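Local coordinates for protein putative reductase (Peptoclostridium difficile, PDB 5J6C) that binds flavin mononucleotide as a homodimeric nitroreductase and probably reduces nitro compounds, with a suggested link to the antibiotic metronidazole, at residues 87-97 and 139-150. Numbering follows the deposited sequence.
With FMN (flavin mononucleotide), chain C.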
ATOM      1  N   GLN A  87     -14.475 -11.629 -15.362  1.00 20.23           N
ATOM      2  CA  GLN A  87     -14.196 -11.403 -16.775  1.00 22.66           C
ATOM      3  C   GLN A  87     -13.555 -10.042 -17.055  1.00 22.40           C
ATOM      4  O   GLN A  87     -13.446  -9.657 -18.222  1.00 21.74           O
ATOM      5  CB  GLN A  87     -15.491 -11.530 -17.585  1.00 23.20           C
ATOM      6  CG  GLN A  87     -15.881 -12.950 -17.958  1.00 20.85           C
ATOM      7  CD  GLN A  87     -14.921 -13.565 -18.956  1.00 26.79           C
ATOM      8  OE1 GLN A  87     -14.094 -14.404 -18.596  1.00 33.31           O
ATOM      9  NE2 GLN A  87     -15.014 -13.142 -20.219  1.00 25.33           N
ATOM     10  N   CYS A  88     -13.123  -9.304 -16.023  1.00 19.71           N
ATOM     11  CA  CYS A  88     -12.702  -7.920 -16.243  1.00 19.31           C
ATOM     12  C   CYS A  88     -11.415  -7.826 -17.049  1.00 21.27           C
ATOM     13  O   CYS A  88     -11.146  -6.785 -17.654  1.00 20.77           O
ATOM     14  CB  CYS A  88     -12.528  -7.187 -14.911  1.00 18.53           C
ATOM     15  SG  CYS A  88     -11.143  -7.756 -13.913  1.00 19.74           S
ATOM     16  N   ARG A  89     -10.616  -8.882 -17.060  1.00 22.17           N
ATOM     17  CA  ARG A  89      -9.454  -8.990 -17.932  1.00 20.12           C
ATOM     18  C   ARG A  89      -9.624 -10.313 -18.676  1.00 21.83           C
ATOM     19  O   ARG A  89      -9.382 -11.391 -18.117  1.00 23.62           O
ATOM     20  CB  ARG A  89      -8.168  -8.917 -17.123  1.00 18.60           C
ATOM     21  CG  ARG A  89      -7.993  -7.547 -16.460  1.00 20.82           C
ATOM     22  CD  ARG A  89      -6.967  -7.567 -15.331  1.00 20.03           C
ATOM     23  NE  ARG A  89      -5.670  -8.047 -15.782  1.00 19.83           N
ATOM     24  CZ  ARG A  89      -4.687  -8.389 -14.963  1.00 21.29           C
ATOM     25  NH1 ARG A  89      -4.863  -8.309 -13.651  1.00 21.59           N
ATOM     26  NH2 ARG A  89      -3.543  -8.828 -15.447  1.00 20.60           N
ATOM     27  N   THR A  90     -10.096 -10.221 -19.928  1.00 21.08           N
ATOM     28  CA  THR A  90     -10.442 -11.417 -20.692  1.00 22.63           C
ATOM     29  C   THR A  90      -9.242 -12.308 -20.935  1.00 22.01           C
ATOM     30  O   THR A  90      -9.418 -13.491 -21.241  1.00 23.71           O
ATOM     31  CB  THR A  90     -11.058 -11.058 -22.055  1.00 21.62           C
ATOM     32  OG1 THR A  90     -10.094 -10.341 -22.849  1.00 21.15           O
ATOM     33  CG2 THR A  90     -12.306 -10.228 -21.863  1.00 21.81           C
ATOM     34  N   LYS A  91      -8.029 -11.772 -20.824  1.00 20.92           N
ATOM     35  CA  LYS A  91      -6.842 -12.573 -21.071  1.00 21.44           C
ATOM     36  C   LYS A  91      -6.229 -13.124 -19.790  1.00 24.17           C
ATOM     37  O   LYS A  91      -5.145 -13.704 -19.840  1.00 28.59           O
ATOM     38  CB  LYS A  91      -5.836 -11.758 -21.882  1.00 26.36           C
ATOM     39  CG  LYS A  91      -6.426 -11.346 -23.254  1.00 29.16           C
ATOM     40  CD  LYS A  91      -5.379 -10.851 -24.254  1.00 39.76           C
ATOM     41  CE  LYS A  91      -6.028 -10.018 -25.371  1.00 37.03           C
ATOM     42  NZ  LYS A  91      -7.120 -10.746 -26.085  1.00 34.59           N
ATOM     43  N   GLY A  92      -6.912 -12.983 -18.652  1.00 23.97           N
ATOM     44  CA  GLY A  92      -6.441 -13.555 -17.405  1.00 24.04           C
ATOM     45  C   GLY A  92      -6.121 -12.515 -16.351  1.00 30.11           C
ATOM     46  O   GLY A  92      -5.824 -11.362 -16.683  1.00 21.02           O
ATOM     47  N   GLY A  93      -6.174 -12.910 -15.074  1.00 23.79           N
ATOM     48  CA  GLY A  93      -5.868 -11.991 -13.998  1.00 23.24           C
ATOM     49  C   GLY A  93      -6.820 -12.147 -12.833  1.00 23.96           C
ATOM     50  O   GLY A  93      -6.404 -12.146 -11.666  1.00 20.17           O
ATOM     51  N   GLY A  94      -8.105 -12.279 -13.143  1.00 23.85           N
ATOM     52  CA  GLY A  94      -9.122 -12.400 -12.113  1.00 22.01           C
ATOM     53  C   GLY A  94     -10.148 -13.489 -12.368  1.00 20.06           C
ATOM     54  O   GLY A  94     -11.238 -13.456 -11.790  1.00 17.94           O
ATOM     55  N   PHE A  95      -9.812 -14.462 -13.226  1.00 18.80           N
ATOM     56  CA  PHE A  95     -10.761 -15.532 -13.537  1.00 20.88           C
ATOM     57  C   PHE A  95     -11.209 -16.262 -12.276  1.00 18.40           C
ATOM     58  O   PHE A  95     -12.373 -16.670 -12.166  1.00 21.74           O
ATOM     59  CB  PHE A  95     -10.152 -16.535 -14.520  1.00 18.99           C
ATOM     60  CG  PHE A  95      -9.955 -16.000 -15.919  1.00 21.98           C
ATOM     61  CD1 PHE A  95     -10.762 -14.987 -16.427  1.00 23.81           C
ATOM     62  CD2 PHE A  95      -8.945 -16.518 -16.726  1.00 20.72           C
ATOM     63  CE1 PHE A  95     -10.574 -14.501 -17.729  1.00 19.71           C
ATOM     64  CE2 PHE A  95      -8.743 -16.038 -18.031  1.00 21.29           C
ATOM     65  CZ  PHE A  95      -9.552 -15.030 -18.534  1.00 23.42           C
ATOM     66  N   PHE A  96     -10.301 -16.439 -11.313  1.00 20.09           N
ATOM     67  CA  PHE A  96     -10.655 -17.177 -10.099  1.00 19.95           C
ATOM     68  C   PHE A  96     -11.727 -16.463  -9.290  1.00 24.88           C
ATOM     69  O   PHE A  96     -12.344 -17.072  -8.405  1.00 23.47           O
ATOM     70  CB  PHE A  96      -9.412 -17.401  -9.235  1.00 21.84           C
ATOM     71  CG  PHE A  96      -8.713 -16.125  -8.849  1.00 20.99           C
ATOM     72  CD1 PHE A  96      -9.026 -15.479  -7.654  1.00 18.85           C
ATOM     73  CD2 PHE A  96      -7.758 -15.565  -9.682  1.00 18.72           C
ATOM     74  CE1 PHE A  96      -8.384 -14.295  -7.294  1.00 19.76           C
ATOM     75  CE2 PHE A  96      -7.112 -14.377  -9.339  1.00 19.20           C
ATOM     76  CZ  PHE A  96      -7.423 -13.741  -8.141  1.00 17.13           C
ATOM     77  N   LEU A  97     -11.957 -15.175  -9.563  1.00 20.66           N
ATOM     78  CA  LEU A  97     -12.928 -14.431  -8.778  1.00 22.29           C
ATOM     79  C   LEU A  97     -14.317 -15.054  -8.866  1.00 22.44           C
ATOM     80  O   LEU A  97     -15.114 -14.921  -7.932  1.00 28.32           O
ATOM     81  CB  LEU A  97     -12.936 -12.981  -9.241  1.00 20.98           C
ATOM     82  CG  LEU A  97     -13.732 -11.940  -8.486  1.00 21.35           C
ATOM     83  CD1 LEU A  97     -13.278 -11.842  -7.065  1.00 18.19           C
ATOM     84  CD2 LEU A  97     -13.539 -10.617  -9.202  1.00 22.29           C
ATOM     85  N   CYS A 139      -6.529 -12.306  -2.623  1.00 19.68           N
ATOM     86  CA  CYS A 139      -5.658 -12.067  -3.762  1.00 17.20           C
ATOM     87  C   CYS A 139      -6.022 -10.742  -4.409  1.00 18.48           C
ATOM     88  O   CYS A 139      -7.204 -10.444  -4.613  1.00 16.92           O
ATOM     89  CB  CYS A 139      -5.749 -13.189  -4.795  1.00 19.53           C
ATOM     90  SG  CYS A 139      -4.380 -13.045  -5.965  1.00 19.84           S
ATOM     91  N   TRP A 140      -5.002  -9.956  -4.715  1.00 14.90           N
ATOM     92  CA  TRP A 140      -5.176  -8.684  -5.395  1.00 17.23           C
ATOM     93  C   TRP A 140      -5.362  -8.946  -6.884  1.00 17.95           C
ATOM     94  O   TRP A 140      -4.618  -9.728  -7.484  1.00 18.68           O
ATOM     95  CB  TRP A 140      -3.946  -7.813  -5.116  1.00 19.52           C
ATOM     96  CG  TRP A 140      -3.794  -6.455  -5.767  1.00 20.21           C
ATOM     97  CD1 TRP A 140      -3.870  -6.155  -7.099  1.00 18.01           C
ATOM     98  CD2 TRP A 140      -3.441  -5.222  -5.099  1.00 16.60           C
ATOM     99  NE1 TRP A 140      -3.604  -4.813  -7.296  1.00 17.09           N
ATOM    100  CE2 TRP A 140      -3.351  -4.221  -6.085  1.00 16.47           C
ATOM    101  CE3 TRP A 140      -3.220  -4.873  -3.758  1.00 17.72           C
ATOM    102  CZ2 TRP A 140      -3.037  -2.889  -5.780  1.00 17.46           C
ATOM    103  CZ3 TRP A 140      -2.911  -3.552  -3.452  1.00 21.13           C
ATOM    104  CH2 TRP A 140      -2.826  -2.574  -4.463  1.00 18.95           C
ATOM    105  N   ILE A 141      -6.366  -8.318  -7.479  1.00 19.11           N
ATOM    106  CA  ILE A 141      -6.594  -8.382  -8.917  1.00 17.00           C
ATOM    107  C   ILE A 141      -6.352  -6.980  -9.463  1.00 18.58           C
ATOM    108  O   ILE A 141      -7.129  -6.061  -9.180  1.00 16.62           O
ATOM    109  CB  ILE A 141      -8.009  -8.877  -9.247  1.00 20.63           C
ATOM    110  CG1 ILE A 141      -8.216 -10.284  -8.686  1.00 20.24           C
ATOM    111  CG2 ILE A 141      -8.257  -8.845 -10.757  1.00 20.88           C
ATOM    112  CD1 ILE A 141      -9.620 -10.765  -8.816  1.00 20.05           C
ATOM    113  N   GLN A 142      -5.268  -6.808 -10.226  1.00 18.43           N
ATOM    114  CA  GLN A 142      -4.905  -5.494 -10.746  1.00 16.82           C
ATOM    115  C   GLN A 142      -5.918  -5.028 -11.791  1.00 17.60           C
ATOM    116  O   GLN A 142      -6.262  -5.780 -12.703  1.00 17.20           O
ATOM    117  CB  GLN A 142      -3.504  -5.552 -11.355  1.00 17.88           C
ATOM    118  CG  GLN A 142      -2.958  -4.223 -11.827  1.00 17.18           C
ATOM    119  CD  GLN A 142      -2.792  -3.206 -10.697  1.00 20.17           C
ATOM    120  OE1 GLN A 142      -2.555  -3.575  -9.549  1.00 18.61           O
ATOM    121  NE2 GLN A 142      -2.915  -1.920 -11.026  1.00 16.48           N
ATOM    122  N   VAL A 143      -6.374  -3.772 -11.672  1.00 20.32           N
ATOM    123  CA  VAL A 143      -7.300  -3.158 -12.624  1.00 18.15           C
ATOM    124  C   VAL A 143      -6.671  -1.964 -13.338  1.00 21.38           C
ATOM    125  O   VAL A 143      -6.685  -1.886 -14.576  1.00 18.17           O
ATOM    126  CB  VAL A 143      -8.623  -2.745 -11.940  1.00 17.46           C
ATOM    127  CG1 VAL A 143      -9.526  -1.992 -12.931  1.00 17.98           C
ATOM    128  CG2 VAL A 143      -9.331  -3.990 -11.391  1.00 17.70           C
ATOM    129  N   ARG A 144      -6.132  -1.008 -12.575  1.00 16.76           N
ATOM    130  CA  ARG A 144      -5.465   0.130 -13.186  1.00 18.28           C
ATOM    131  C   ARG A 144      -4.385  -0.357 -14.146  1.00 19.61           C
ATOM    132  O   ARG A 144      -3.649  -1.298 -13.843  1.00 20.67           O
ATOM    133  CB  ARG A 144      -4.852   1.037 -12.110  1.00 18.71           C
ATOM    134  CG  ARG A 144      -4.382   2.376 -12.661  1.00 19.48           C
ATOM    135  CD  ARG A 144      -3.580   3.191 -11.651  1.00 18.33           C
ATOM    136  NE  ARG A 144      -2.285   2.585 -11.357  1.00 16.72           N
ATOM    137  CZ  ARG A 144      -1.166   2.864 -12.014  1.00 17.79           C
ATOM    138  NH1 ARG A 144      -0.028   2.269 -11.678  1.00 15.10           N
ATOM    139  NH2 ARG A 144      -1.186   3.740 -13.012  1.00 20.14           N
ATOM    140  N   ASN A 145      -4.320   0.267 -15.330  1.00 18.07           N
ATOM    141  CA  ASN A 145      -3.324  -0.050 -16.349  1.00 19.71           C
ATOM    142  C   ASN A 145      -3.504  -1.445 -16.925  1.00 22.39           C
ATOM    143  O   ASN A 145      -2.574  -1.985 -17.532  1.00 23.09           O
ATOM    144  CB  ASN A 145      -1.889   0.099 -15.814  1.00 21.90           C
ATOM    145  CG  ASN A 145      -1.416   1.548 -15.773  1.00 27.63           C
ATOM    146  OD1 ASN A 145      -2.126   2.467 -16.185  1.00 29.18           O
ATOM    147  ND2 ASN A 145      -0.212   1.758 -15.246  1.00 31.86           N
ATOM    148  N   ARG A 146      -4.678  -2.047 -16.744  1.00 19.37           N
ATOM    149  CA  ARG A 146      -4.981  -3.362 -17.287  1.00 19.25           C
ATOM    150  C   ARG A 146      -6.156  -3.251 -18.249  1.00 22.72           C
ATOM    151  O   ARG A 146      -7.048  -2.409 -18.077  1.00 20.28           O
ATOM    152  CB  ARG A 146      -5.307  -4.363 -16.180  1.00 18.28           C
ATOM    153  CG  ARG A 146      -4.110  -4.654 -15.280  1.00 22.38           C
ATOM    154  CD  ARG A 146      -2.952  -5.216 -16.122  1.00 22.27           C
ATOM    155  NE  ARG A 146      -1.737  -5.448 -15.347  1.00 23.43           N
ATOM    156  CZ  ARG A 146      -0.673  -4.652 -15.359  1.00 24.76           C
ATOM    157  NH1 ARG A 146      -0.668  -3.554 -16.107  1.00 22.29           N
ATOM    158  NH2 ARG A 146       0.393  -4.956 -14.623  1.00 23.26           N
ATOM    159  N   MET A 147      -6.159  -4.112 -19.259  1.00 20.15           N
ATOM    160  CA  MET A 147      -7.190  -4.067 -20.286  1.00 24.43           C
ATOM    161  C   MET A 147      -8.181  -5.206 -20.083  1.00 20.96           C
ATOM    162  O   MET A 147      -7.789  -6.339 -19.769  1.00 18.61           O
ATOM    163  CB  MET A 147      -6.571  -4.147 -21.690  1.00 21.27           C
ATOM    164  CG  MET A 147      -5.618  -3.003 -22.043  1.00 23.41           C
ATOM    165  SD  MET A 147      -6.339  -1.339 -22.037  1.00 28.71           S
ATOM    166  CE  MET A 147      -7.432  -1.467 -23.469  1.00 22.64           C
ATOM    167  N   TYR A 148      -9.472  -4.891 -20.234  1.00 20.11           N
ATOM    168  CA  TYR A 148     -10.461  -5.942 -20.466  1.00 22.13           C
ATOM    169  C   TYR A 148     -10.115  -6.734 -21.724  1.00 19.74           C
ATOM    170  O   TYR A 148     -10.112  -7.968 -21.716  1.00 20.41           O
ATOM    171  CB  TYR A 148     -11.865  -5.337 -20.571  1.00 20.22           C
ATOM    172  CG  TYR A 148     -12.911  -6.277 -21.139  1.00 23.26           C
ATOM    173  CD1 TYR A 148     -13.161  -6.335 -22.523  1.00 22.60           C
ATOM    174  CD2 TYR A 148     -13.653  -7.104 -20.300  1.00 20.82           C
ATOM    175  CE1 TYR A 148     -14.125  -7.205 -23.040  1.00 22.33           C
ATOM    176  CE2 TYR A 148     -14.625  -7.958 -20.804  1.00 19.75           C
ATOM    177  CZ  TYR A 148     -14.855  -8.009 -22.161  1.00 21.69           C
ATOM    178  OH  TYR A 148     -15.809  -8.872 -22.633  1.00 21.72           O
ATOM    179  N   ASP A 149      -9.814  -6.031 -22.811  1.00 20.83           N
ATOM    180  CA  ASP A 149      -9.293  -6.626 -24.042  1.00 20.29           C
ATOM    181  C   ASP A 149      -8.580  -5.513 -24.798  1.00 22.46           C
ATOM    182  O   ASP A 149      -8.412  -4.408 -24.275  1.00 19.97           O
ATOM    183  CB  ASP A 149     -10.410  -7.293 -24.865  1.00 21.66           C
ATOM    184  CG  ASP A 149     -11.400  -6.292 -25.462  1.00 23.09           C
ATOM    185  OD1 ASP A 149     -11.214  -5.065 -25.305  1.00 18.93           O
ATOM    186  OD2 ASP A 149     -12.373  -6.747 -26.115  1.00 23.69           O
ATOM    187  N   ASP A 150      -8.228  -5.771 -26.062  1.00 21.69           N
ATOM    188  CA  ASP A 150      -7.420  -4.805 -26.799  1.00 27.33           C
ATOM    189  C   ASP A 150      -8.093  -3.445 -26.948  1.00 24.56           C
ATOM    190  O   ASP A 150      -7.400  -2.456 -27.191  1.00 26.33           O
ATOM    191  CB  ASP A 150      -7.064  -5.352 -28.181  1.00 26.53           C
ATOM    192  CG  ASP A 150      -5.889  -6.304 -28.142  1.00 29.39           C
ATOM    193  OD1 ASP A 150      -5.350  -6.610 -29.218  1.00 29.65           O
ATOM    194  OD2 ASP A 150      -5.494  -6.737 -27.034  1.00 28.90           O
TER
HETATM  195  N1  FMN C 201      -2.475 -11.999  -8.626  1.00 16.28           N
HETATM  196  C2  FMN C 201      -3.329 -12.408  -9.635  1.00 17.48           C
HETATM  197  O2  FMN C 201      -3.652 -13.582  -9.740  1.00 20.22           O
HETATM  198  N3  FMN C 201      -3.843 -11.505 -10.540  1.00 21.22           N
HETATM  199  C4  FMN C 201      -3.490 -10.173 -10.465  1.00 19.17           C
HETATM  200  O4  FMN C 201      -3.930  -9.349 -11.265  1.00 19.15           O
HETATM  201  C4A FMN C 201      -2.618  -9.758  -9.474  1.00 21.37           C
HETATM  202  N5  FMN C 201      -2.289  -8.425  -9.412  1.00 17.39           N
HETATM  203  C5A FMN C 201      -1.461  -7.985  -8.414  1.00 21.04           C
HETATM  204  C6  FMN C 201      -1.134  -6.636  -8.370  1.00 19.13           C
HETATM  205  C7  FMN C 201      -0.308  -6.173  -7.378  1.00 15.35           C
HETATM  206  C7M FMN C 201       0.034  -4.718  -7.322  1.00 18.19           C
HETATM  207  C8  FMN C 201       0.198  -7.048  -6.444  1.00 20.40           C
HETATM  208  C8M FMN C 201       1.086  -6.526  -5.369  1.00 21.66           C
HETATM  209  C9  FMN C 201      -0.116  -8.394  -6.480  1.00 19.93           C
HETATM  210  C9A FMN C 201      -0.953  -8.870  -7.480  1.00 19.69           C
HETATM  211  N10 FMN C 201      -1.282 -10.216  -7.547  1.00 22.08           N
HETATM  212  C10 FMN C 201      -2.119 -10.668  -8.546  1.00 20.37           C
HETATM  213  C1' FMN C 201      -0.734 -11.181  -6.535  1.00 19.08           C
HETATM  214  C2' FMN C 201       0.728 -11.543  -6.835  1.00 20.95           C
HETATM  215  O2' FMN C 201       0.800 -12.528  -7.851  1.00 21.88           O
HETATM  216  C3' FMN C 201       1.420 -12.022  -5.556  1.00 18.24           C
HETATM  217  O3' FMN C 201       1.218 -11.063  -4.544  1.00 19.28           O
HETATM  218  C4' FMN C 201       2.925 -12.227  -5.750  1.00 23.49           C
HETATM  219  O4' FMN C 201       3.125 -13.227  -6.728  1.00 15.95           O
HETATM  220  C5' FMN C 201       3.591 -12.634  -4.433  1.00 21.66           C
HETATM  221  O5' FMN C 201       3.064 -13.883  -4.041  1.00 23.56           O
HETATM  222  P   FMN C 201       2.275 -14.027  -2.647  1.00 21.28           P
HETATM  223  O1P FMN C 201       1.273 -12.899  -2.524  1.00 18.12           O
HETATM  224  O2P FMN C 201       1.544 -15.350  -2.586  1.00 21.24           O
HETATM  225  O3P FMN C 201       3.301 -13.918  -1.546  1.00 22.15           O
HETATM  226  O   HOH W   1      -0.571  -8.113 -14.087  1.00 29.70           O
HETATM  227  O   HOH W   2      -7.051  -8.765 -20.462  1.00 19.73           O
HETATM  228  O   HOH W   3      -8.571  -8.114 -27.504  1.00 24.30           O
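Ile141 marks the tight part of the contact: its CD1 lies 3.7 Å from Gly94 CA, while CG1 meets Phe96 CZ at 3.6 Å. Gly94, having no side chain, lets the loop backbone lie directly on Ile141, with CG2 and CD1 against its CA. Phe96 CZ also packs on Cys139 CB, and Leu97 adds its methyls to Ile141 CD1.

Arg89, Gly93, Phe96, Cys139, Ile141 and Gln142 belong to the FMN pocket of this nitroreductase-family protein, and the two segments together hold the N3/O4 edge of the isoalloxazine. FMN N3 donates to Gly93 O, and FMN O4 accepts from Gln142 N and, at 2.8 Å, from Arg89 NH1. O4 sits at the edge of the Arg89 guanidinium, in its plane; the bend at chi3 (57°) helps bring NH1 there, where it also makes a weak bond to Gln142 O. Arg146 CG covers the centre of one guanidinium face and Gly92 O lies above the opposite face, toward its rim. The two arginine planes stand 70° apart, and water 1 links Arg146 NE with, more weakly, Arg89 NH2.

Farther along, Tyr148 O accepts twice from Thr90, from N at 2.9 Å and from OG1 at 2.6 Å, the hydroxyl lying in the carbonyl plane. Thr90 CG2 rests over the Tyr148 ring, 3.5 Å from its centroid, a CH-pi contact. The outer end is looser: Lys91 and Asp150 are exposed, NZ stays 4.4 Å from OD2, beyond salt-bridge range, and water 3 bridges NZ weakly to Asp150 N.

Tyr148 stacks on Tyr157 of helix 154-162, Arg146 forms a salt bridge with Asp114 of the second subunit, and strand 137-142, at the sheet edge within this chain, pairs with strand 168-177.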